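Local coordinates for protein periplasmic beta-glucosidase (PDB 6R5T) that probably hydrolyses terminal, non-reducing beta-D-glucosyl residues of beta-glucosides in the periplasm, releasing beta-D-glucose, as a member of glycoside hydrolase family 3, at residues E556-T564 and R649-L657; T232-R243 and L277-M285. The protein carries 1 engineered substitution. All blocks are in the same frame, centred on the assembly; numbering follows the deposited sequence.

Overall arrangement
The two contacts lie on opposite sides of the chain's centre, about 42 Å apart between their centres and about 22 Å between nearest atoms, so neither touches the other. Contact 2 comes first along the chain and belongs to the N-terminal, TIM-barrel-type domain, where it joins helix 235-245 to helix 271-281. Contact 1 ties a loop of the family 3 C-terminal domain to strand 651-660 of the fibronectin type III-like domain. Both stand away from the residues of the sugar-binding pocket; in contact 2 the side chain of Thr232 is about 11 Å from a bound glucose unit. One contact is thus internal to a domain, the other an interface between domains.

Contact 1. Residues E556-T564 and R649-L657; sequences EHNPSGKLT and RAGATVVQL
Asn558 to Lys562 runs beside the strand that begins at Gly651 in nearly the same direction, 16° apart end to end, with the CA atoms of Ser560 and Ala652 5.3 Å from each other. The one direct hydrogen bond between the segments comes from the Asn558 amide: ND2 donates to Ala650 O over 2.9 Å, and the bond is fairly straight. The acceptor lies in the amide plane, whereas the donor stands above the carbonyl plane. With CG turned away from the backbone N (chi1 -167°), the amide extends toward Ala650 and Gly651, while its OD1 is held by Tyr616 N and Ser615 OG, so both ends of the group are fixed.

Elsewhere the two backbones are joined through water. One molecule donates to Asn558 O and accepts from Ala652 N, 3.0 Å away; two more lie between Pro559 O and Ala652 O. Ser560 CB packs against Ala652 CB at 3.8 Å.

Lys562 reaches from the loop toward the strand, its side chain running past that of Val654 in the opposite sense, extended as far as CE and bent at the last torsion (chi4 -78°). CD packs on Val654 CB at 3.9 Å and touches Gln656 NE2. CE comes within 3.2 Å of Thr653 OG1. The ammonium goes on to Gly613 O and Leu720 O, and a water accepting from NZ also touches Thr653 OG1. Gln656 is anchored separately: its OE1 pairs with Tyr658 OH, and its NE2 donates to Val654 O and Gly611 O. The arrangement is a largely buried, water-mediated domain interface, in which a C-terminal-domain loop lies along a strand of the fibronectin type III-like domain of this family 3 enzyme.

Contact 2. Residues T232-R243 and L277-M285; sequences TANRWLLTDLLR and LAIQAGVDM
The Arg235 guanidinium meets Gln280 O with its edge, while Thr239 CG2 of its own helix lies off-centre over one face. NH1 donates to that oxygen at 2.7 Å; the acceptor is only 4° out of the guanidinium plane, and the donor sits nearly along the C=O axis. With CG anti to the backbone N and the rest of the chain stretched out, the arginine spans the gap to the end of the partner helix. The Arg243 guanidinium has a water at its edge, in plane, and Asp284 OD2 approaching obliquely, 3.2 Å from NH2 in a salt bridge; the two planes are 39° apart. The water accepts from Arg243 NE and also lies within hydrogen-bonding distance of Leu238 O and Gly282 O.

Thr239 OG1 donates to Ala281 O over 2.7 Å, from above the carbonyl plane. The same oxygen receives a CA-H...O contact from Arg235, which accompanies the close backbone approach of 3.9 Å between the CA atoms of Arg235 and Ala281. Leu238 CD1 packs on Val283 CG2 at 3.5 Å, and Ala281 CB is set against the backbone of Ala233 and Asn234. Ala233 and Leu277 meet through their CB atoms.

Gly282, with positive phi, closes helix 271-281 in a Schellman motif, and Asn234 caps the start of the other helix through OD1 to Leu237 N. The axes of 235-243 and 277-281 run nearly parallel, 17° apart, and approach to 9.4 Å. Both charges have further partners: Arg243 NH2 also forms a salt bridge with Asp316 and its NH1 donates to Gly250 O and Phe248 O, while Asp284 OD1 pairs with Arg312. Within the TIM-barrel-type domain, Leu238 rests on Phe178 of strand 172-178, Arg243 and Asp284 reach strand 251-253, and Ala278 leans on Tyr292 of helix 291-301.

Contact 1. Residues E556-T564 and R649-L657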
loop_
_atom_site.group_PDB
_atom_site.type_symbol
_atom_site.label_atom_id
_atom_site.label_comp_id
_atom_site.label_asym_id
_atom_site.label_seq_id
_atom_site.Cartn_x
_atom_site.Cartn_y
_atom_site.Cartn_z
ATOM N N GLU A 556 29.518 9.349 27.562
ATOM C CA GLU A 556 30.150 8.114 28.068
ATOM C C GLU A 556 30.121 7.088 26.945
ATOM O O GLU A 556 30.982 6.245 26.904
ATOM C CB GLU A 556 29.459 7.554 29.306
ATOM C CG GLU A 556 29.094 8.579 30.363
ATOM C CD GLU A 556 30.236 9.063 31.242
ATOM O OE1 GLU A 556 29.959 9.880 32.156
ATOM O OE2 GLU A 556 31.392 8.627 31.019
ATOM N N HIS A 557 29.100 7.118 26.096
ATOM C CA HIS A 557 29.004 6.211 24.934
ATOM C C HIS A 557 28.803 7.117 23.721
ATOM O O HIS A 557 27.978 8.043 23.818
ATOM C CB HIS A 557 27.870 5.187 25.094
ATOM C CG HIS A 557 27.739 4.292 23.903
ATOM N ND1 HIS A 557 28.469 3.118 23.783
ATOM C CD2 HIS A 557 26.977 4.375 22.788
ATOM C CE1 HIS A 557 28.178 2.520 22.632
ATOM N NE2 HIS A 557 27.262 3.276 21.981
ATOM N N ASN A 558 29.559 6.896 22.671
ATOM C CA ASN A 558 29.396 7.629 21.408
ATOM C C ASN A 558 28.289 6.925 20.617
ATOM O O ASN A 558 28.454 5.798 20.207
ATOM C CB ASN A 558 30.706 7.647 20.642
ATOM C CG ASN A 558 30.709 8.612 19.508
ATOM O OD1 ASN A 558 29.647 9.051 19.070
ATOM N ND2 ASN A 558 31.896 8.870 18.941
ATOM N N PRO A 559 27.178 7.601 20.283
ATOM C CA PRO A 559 26.109 6.894 19.572
ATOM C C PRO A 559 26.617 6.184 18.308
ATOM O O PRO A 559 27.351 6.749 17.468
ATOM C CB PRO A 559 25.082 7.963 19.272
ATOM C CG PRO A 559 25.645 9.274 19.719
ATOM C CD PRO A 559 26.892 9.015 20.530
ATOM N N SER A 560 26.153 4.948 18.146
ATOM C CA SER A 560 26.625 4.050 17.063
ATOM C C SER A 560 25.442 3.387 16.355
ATOM O O SER A 560 25.689 2.645 15.368
ATOM C CB SER A 560 27.590 3.017 17.578
ATOM O OG SER A 560 27.048 2.328 18.687
ATOM N N GLY A 561 24.222 3.646 16.790
ATOM C CA GLY A 561 23.057 2.986 16.185
ATOM C C GLY A 561 22.823 3.530 14.793
ATOM O O GLY A 561 23.129 4.709 14.495
ATOM N N LYS A 562 22.284 2.673 13.920
ATOM C CA LYS A 562 21.874 3.080 12.572
ATOM C C LYS A 562 20.522 2.487 12.262
ATOM O O LYS A 562 20.254 1.337 12.610
ATOM C CB LYS A 562 22.951 2.670 11.552
ATOM C CG LYS A 562 24.164 3.639 11.596
ATOM C CD LYS A 562 25.176 3.340 10.590
ATOM C CE LYS A 562 26.322 4.336 10.577
ATOM N NZ LYS A 562 25.932 5.607 9.895
ATOM N N LEU A 563 19.706 3.244 11.538
ATOM C CA LEU A 563 18.332 2.826 11.200
ATOM C C LEU A 563 18.339 1.534 10.418
ATOM O O LEU A 563 19.146 1.404 9.482
ATOM C CB LEU A 563 17.593 3.903 10.427
ATOM C CG LEU A 563 17.495 5.239 11.142
ATOM C CD1 LEU A 563 16.761 6.206 10.247
ATOM C CD2 LEU A 563 16.811 5.118 12.514
ATOM N N THR A 564 17.374 0.654 10.700
ATOM C CA THR A 564 17.149 -0.534 9.829
ATOM C C THR A 564 15.796 -0.445 9.123
ATOM O O THR A 564 15.343 -1.442 8.547
ATOM C CB THR A 564 17.225 -1.834 10.631
ATOM O OG1 THR A 564 16.139 -1.912 11.568
ATOM C CG2 THR A 564 18.574 -1.955 11.331
ATOM N N ARG A 649 36.813 11.736 19.018
ATOM C CA ARG A 649 36.284 10.829 20.048
ATOM C C ARG A 649 36.271 9.431 19.466
ATOM O O ARG A 649 36.017 9.272 18.286
ATOM C CB ARG A 649 34.865 11.211 20.481
ATOM C CG ARG A 649 34.797 12.592 21.116
ATOM C CD ARG A 649 33.364 12.977 21.323
ATOM N NE ARG A 649 33.272 14.231 22.003
ATOM C CZ ARG A 649 33.251 14.371 23.330
ATOM N NH1 ARG A 649 33.243 13.305 24.133
ATOM N NH2 ARG A 649 33.200 15.597 23.832
ATOM N N ALA A 650 36.539 8.456 20.325
ATOM C CA ALA A 650 36.365 7.054 19.964
ATOM C C ALA A 650 34.898 6.830 19.606
ATOM O O ALA A 650 34.024 7.436 20.193
ATOM C CB ALA A 650 36.786 6.168 21.102
ATOM N N GLY A 651 34.646 5.931 18.678
ATOM C CA GLY A 651 33.255 5.544 18.398
ATOM C C GLY A 651 33.195 4.471 17.349
ATOM O O GLY A 651 34.172 4.245 16.602
ATOM N N ALA A 652 32.008 3.897 17.230
ATOM C CA ALA A 652 31.745 2.889 16.205
ATOM C C ALA A 652 30.857 3.485 15.105
ATOM O O ALA A 652 30.090 4.445 15.342
ATOM C CB ALA A 652 31.120 1.674 16.839
ATOM N N THR A 653 30.996 2.868 13.944
ATOM C CA THR A 653 30.067 3.060 12.816
ATOM C C THR A 653 29.902 1.716 12.123
ATOM O O THR A 653 30.463 0.686 12.567
ATOM C CB THR A 653 30.540 4.162 11.870
ATOM O OG1 THR A 653 29.501 4.400 10.908
ATOM C CG2 THR A 653 31.787 3.791 11.109
ATOM N N VAL A 654 29.031 1.696 11.134
ATOM C CA VAL A 654 28.700 0.436 10.432
ATOM C C VAL A 654 28.992 0.659 8.949
ATOM O O VAL A 654 28.304 1.517 8.304
ATOM C CB VAL A 654 27.243 0.026 10.634
ATOM C CG1 VAL A 654 26.977 -1.312 9.941
ATOM C CG2 VAL A 654 26.880 -0.011 12.130
ATOM N N VAL A 655 29.937 -0.090 8.411
ATOM C CA VAL A 655 30.251 -0.065 6.971
ATOM C C VAL A 655 29.309 -1.025 6.274
ATOM O O VAL A 655 29.211 -2.205 6.701
ATOM C CB VAL A 655 31.708 -0.422 6.696
ATOM C CG1 VAL A 655 31.993 -0.320 5.212
ATOM C CG2 VAL A 655 32.634 0.501 7.471
ATOM N N GLN A 656 28.568 -0.515 5.303
ATOM C CA GLN A 656 27.504 -1.292 4.641
ATOM C C GLN A 656 27.901 -1.582 3.193
ATOM O O GLN A 656 28.396 -0.674 2.533
ATOM C CB GLN A 656 26.198 -0.493 4.683
ATOM C CG GLN A 656 25.797 -0.217 6.125
ATOM C CD GLN A 656 25.021 1.067 6.303
ATOM O OE1 GLN A 656 24.089 1.352 5.529
ATOM N NE2 GLN A 656 25.326 1.804 7.373
ATOM N N LEU A 657 27.638 -2.798 2.747
ATOM C CA LEU A 657 27.875 -3.220 1.377
ATOM C C LEU A 657 26.537 -3.527 0.734
ATOM O O LEU A 657 25.791 -4.387 1.250
ATOM C CB LEU A 657 28.825 -4.412 1.328
ATOM C CG LEU A 657 29.223 -4.768 -0.106
ATOM C CD1 LEU A 657 30.632 -5.293 -0.163
ATOM C CD2 LEU A 657 28.252 -5.772 -0.707
HETATM O O HOH W 1 30.437 3.937 19.797
HETATM O O HOH W 2 30.093 6.550 17.124
HETATM O O HOH W 3 28.051 6.018 14.389
HETATM O O HOH W 4 28.857 6.786 10.469
#

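Contact 2. Residues T232-R243 and L277-M285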
loop_
_atom_site.group_PDB
_atom_site.type_symbol
_atom_site.label_atom_id
_atom_site.label_comp_id
_atom_site.label_asym_id
_atom_site.label_seq_id
_atom_site.Cartn_x
_atom_site.Cartn_y
_atom_site.Cartn_z
ATOM N N THR A 232 -3.320 -20.274 8.400
ATOM C CA THR A 232 -3.769 -21.402 9.258
ATOM C C THR A 232 -4.387 -22.501 8.402
ATOM O O THR A 232 -4.404 -23.662 8.876
ATOM C CB THR A 232 -4.720 -20.866 10.312
ATOM O OG1 THR A 232 -4.036 -19.828 11.001
ATOM C CG2 THR A 232 -5.160 -21.934 11.303
ATOM N N ALA A 233 -4.910 -22.191 7.203
ATOM C CA ALA A 233 -5.528 -23.201 6.309
ATOM C C ALA A 233 -4.722 -23.407 5.035
ATOM O O ALA A 233 -5.290 -23.908 4.049
ATOM C CB ALA A 233 -6.920 -22.787 5.948
ATOM N N ASN A 234 -3.470 -22.993 5.021
ATOM C CA ASN A 234 -2.685 -22.879 3.775
ATOM C C ASN A 234 -1.750 -24.074 3.650
ATOM O O ASN A 234 -0.628 -24.044 4.192
ATOM C CB ASN A 234 -1.961 -21.539 3.762
ATOM C CG ASN A 234 -1.519 -21.181 2.371
ATOM O OD1 ASN A 234 -0.942 -22.034 1.680
ATOM N ND2 ASN A 234 -1.714 -19.915 2.000
ATOM N N ARG A 235 -2.221 -25.140 2.998
ATOM C CA ARG A 235 -1.417 -26.369 2.888
ATOM C C ARG A 235 -0.159 -26.132 2.039
ATOM O O ARG A 235 0.899 -26.709 2.334
ATOM C CB ARG A 235 -2.268 -27.495 2.318
ATOM C CG ARG A 235 -1.587 -28.855 2.389
ATOM C CD ARG A 235 -2.546 -29.962 1.964
ATOM N NE ARG A 235 -1.715 -31.098 1.603
ATOM C CZ ARG A 235 -1.255 -32.014 2.428
ATOM N NH1 ARG A 235 -1.619 -32.016 3.708
ATOM N NH2 ARG A 235 -0.454 -32.957 1.946
ATOM N N TRP A 236 -0.237 -25.232 1.073
ATOM C CA TRP A 236 0.942 -24.891 0.267
ATOM C C TRP A 236 2.014 -24.351 1.220
ATOM O O TRP A 236 3.194 -24.750 1.192
ATOM C CB TRP A 236 0.550 -23.922 -0.853
ATOM C CG TRP A 236 1.777 -23.378 -1.478
ATOM C CD1 TRP A 236 2.586 -24.055 -2.358
ATOM C CD2 TRP A 236 2.442 -22.146 -1.142
ATOM N NE1 TRP A 236 3.697 -23.295 -2.625
ATOM C CE2 TRP A 236 3.629 -22.127 -1.897
ATOM C CE3 TRP A 236 2.137 -21.055 -0.319
ATOM C CZ2 TRP A 236 4.503 -21.045 -1.834
ATOM C CZ3 TRP A 236 3.004 -19.987 -0.263
ATOM C CH2 TRP A 236 4.185 -20.000 -0.992
ATOM N N LEU A 237 1.629 -23.408 2.068
ATOM C CA LEU A 237 2.619 -22.781 2.966
ATOM C C LEU A 237 3.153 -23.767 4.003
ATOM O O LEU A 237 4.386 -23.799 4.227
ATOM C CB LEU A 237 1.961 -21.570 3.630
ATOM C CG LEU A 237 2.853 -20.775 4.564
ATOM C CD1 LEU A 237 3.742 -19.836 3.797
ATOM C CD2 LEU A 237 2.010 -20.011 5.576
ATOM N N LEU A 238 2.266 -24.511 4.675
ATOM C CA LEU A 238 2.673 -25.192 5.918
ATOM C C LEU A 238 3.205 -26.583 5.591
ATOM O O LEU A 238 3.903 -27.141 6.428
ATOM C CB LEU A 238 1.472 -25.284 6.849
ATOM C CG LEU A 238 0.905 -23.971 7.328
ATOM C CD1 LEU A 238 -0.231 -24.283 8.270
ATOM C CD2 LEU A 238 1.970 -23.121 7.981
ATOM N N THR A 239 2.790 -27.144 4.482
ATOM C CA THR A 239 3.187 -28.518 4.083
ATOM C C THR A 239 4.127 -28.500 2.885
ATOM O O THR A 239 5.269 -28.921 3.062
ATOM C CB THR A 239 1.973 -29.413 3.828
ATOM O OG1 THR A 239 1.197 -29.525 5.030
ATOM C CG2 THR A 239 2.432 -30.794 3.431
ATOM N N ASP A 240 3.680 -28.029 1.720
ATOM C CA ASP A 240 4.517 -28.064 0.499
ATOM C C ASP A 240 5.818 -27.277 0.729
ATOM O O ASP A 240 6.916 -27.749 0.437
ATOM C CB ASP A 240 3.729 -27.559 -0.693
ATOM C CG ASP A 240 2.508 -28.410 -1.016
ATOM O OD1 ASP A 240 2.407 -29.519 -0.475
ATOM O OD2 ASP A 240 1.656 -27.953 -1.779
ATOM N N LEU A 241 5.701 -26.030 1.194
ATOM C CA LEU A 241 6.884 -25.198 1.380
ATOM C C LEU A 241 7.609 -25.601 2.661
ATOM O O LEU A 241 8.776 -25.974 2.614
ATOM C CB LEU A 241 6.440 -23.744 1.412
ATOM C CG LEU A 241 7.604 -22.787 1.633
ATOM C CD1 LEU A 241 8.555 -22.800 0.443
ATOM C CD2 LEU A 241 7.057 -21.392 1.914
ATOM N N LEU A 242 6.974 -25.440 3.820
ATOM C CA LEU A 242 7.714 -25.554 5.097
ATOM C C LEU A 242 8.271 -26.977 5.283
ATOM O O LEU A 242 9.380 -27.094 5.739
ATOM C CB LEU A 242 6.743 -25.199 6.220
ATOM C CG LEU A 242 7.293 -25.284 7.638
ATOM C CD1 LEU A 242 8.481 -24.352 7.841
ATOM C CD2 LEU A 242 6.182 -25.010 8.638
ATOM N N ARG A 243 7.497 -28.015 4.963
ATOM C CA ARG A 243 7.950 -29.417 5.224
ATOM C C ARG A 243 8.668 -29.970 4.006
ATOM O O ARG A 243 9.821 -30.399 4.135
ATOM C CB ARG A 243 6.753 -30.285 5.602
ATOM C CG ARG A 243 5.977 -29.726 6.784
ATOM C CD ARG A 243 6.628 -30.088 8.052
ATOM N NE ARG A 243 5.795 -29.724 9.201
ATOM C CZ ARG A 243 6.173 -29.880 10.459
ATOM N NH1 ARG A 243 7.348 -30.443 10.734
ATOM N NH2 ARG A 243 5.386 -29.467 11.433
ATOM N N LEU A 277 -9.690 -28.095 8.087
ATOM C CA LEU A 277 -8.784 -27.290 7.221
ATOM C C LEU A 277 -7.441 -27.101 7.924
ATOM O O LEU A 277 -6.416 -27.268 7.281
ATOM C CB LEU A 277 -9.423 -25.951 6.896
ATOM C CG LEU A 277 -10.623 -26.004 5.973
ATOM C CD1 LEU A 277 -11.273 -24.638 5.845
ATOM C CD2 LEU A 277 -10.231 -26.544 4.613
ATOM N N ALA A 278 -7.439 -26.745 9.200
ATOM C CA ALA A 278 -6.180 -26.439 9.919
ATOM C C ALA A 278 -5.306 -27.692 10.048
ATOM O O ALA A 278 -4.131 -27.654 9.743
ATOM C CB ALA A 278 -6.501 -25.854 11.255
ATOM N N ILE A 279 -5.862 -28.820 10.482
ATOM C CA ILE A 279 -4.991 -29.995 10.735
ATOM C C ILE A 279 -4.474 -30.529 9.399
ATOM O O ILE A 279 -3.294 -30.894 9.325
ATOM C CB ILE A 279 -5.674 -31.073 11.615
ATOM C CG1 ILE A 279 -4.543 -31.958 12.180
ATOM C CG2 ILE A 279 -6.764 -31.797 10.851
ATOM C CD1 ILE A 279 -4.866 -32.824 13.346
ATOM N N GLN A 280 -5.289 -30.516 8.349
ATOM C CA GLN A 280 -4.843 -31.063 7.043
ATOM C C GLN A 280 -3.863 -30.096 6.368
ATOM O O GLN A 280 -2.971 -30.567 5.611
ATOM C CB GLN A 280 -6.044 -31.437 6.189
ATOM C CG GLN A 280 -6.823 -32.585 6.830
ATOM C CD GLN A 280 -7.541 -33.436 5.811
ATOM O OE1 GLN A 280 -7.332 -34.673 5.773
ATOM N NE2 GLN A 280 -8.390 -32.790 5.022
ATOM N N ALA A 281 -3.941 -28.807 6.665
ATOM C CA ALA A 281 -2.976 -27.847 6.121
ATOM C C ALA A 281 -1.592 -28.034 6.710
ATOM O O ALA A 281 -0.604 -27.819 5.998
ATOM C CB ALA A 281 -3.481 -26.442 6.308
ATOM N N GLY A 282 -1.535 -28.489 7.947
ATOM C CA GLY A 282 -0.266 -28.747 8.633
ATOM C C GLY A 282 -0.120 -28.019 9.951
ATOM O O GLY A 282 1.030 -27.930 10.420
ATOM N N VAL A 283 -1.212 -27.583 10.582
ATOM C CA VAL A 283 -1.139 -26.972 11.933
ATOM C C VAL A 283 -1.176 -28.098 12.976
ATOM O O VAL A 283 -2.158 -28.866 12.957
ATOM C CB VAL A 283 -2.277 -25.986 12.151
ATOM C CG1 VAL A 283 -2.266 -25.485 13.569
ATOM C CG2 VAL A 283 -2.204 -24.831 11.167
ATOM N N ASP A 284 -0.133 -28.226 13.774
ATOM C CA ASP A 284 -0.031 -29.352 14.748
ATOM C C ASP A 284 -0.747 -29.020 16.045
ATOM O O ASP A 284 -1.493 -29.875 16.585
ATOM C CB ASP A 284 1.420 -29.693 15.058
ATOM C CG ASP A 284 2.222 -30.203 13.890
ATOM O OD1 ASP A 284 1.627 -30.762 12.879
ATOM O OD2 ASP A 284 3.440 -30.066 13.966
ATOM N N MET A 285 -0.527 -27.833 16.571
ATOM C CA MET A 285 -0.965 -27.526 17.938
ATOM C C MET A 285 -1.931 -26.347 17.858
ATOM O O MET A 285 -1.713 -25.341 17.089
ATOM C CB MET A 285 0.266 -27.298 18.819
ATOM C CG MET A 285 -0.008 -26.720 20.134
ATOM S SD MET A 285 1.516 -26.991 21.149
ATOM C CE MET A 285 0.985 -28.406 22.134
HETATM O O HOH W 5 3.305 -28.387 8.734
#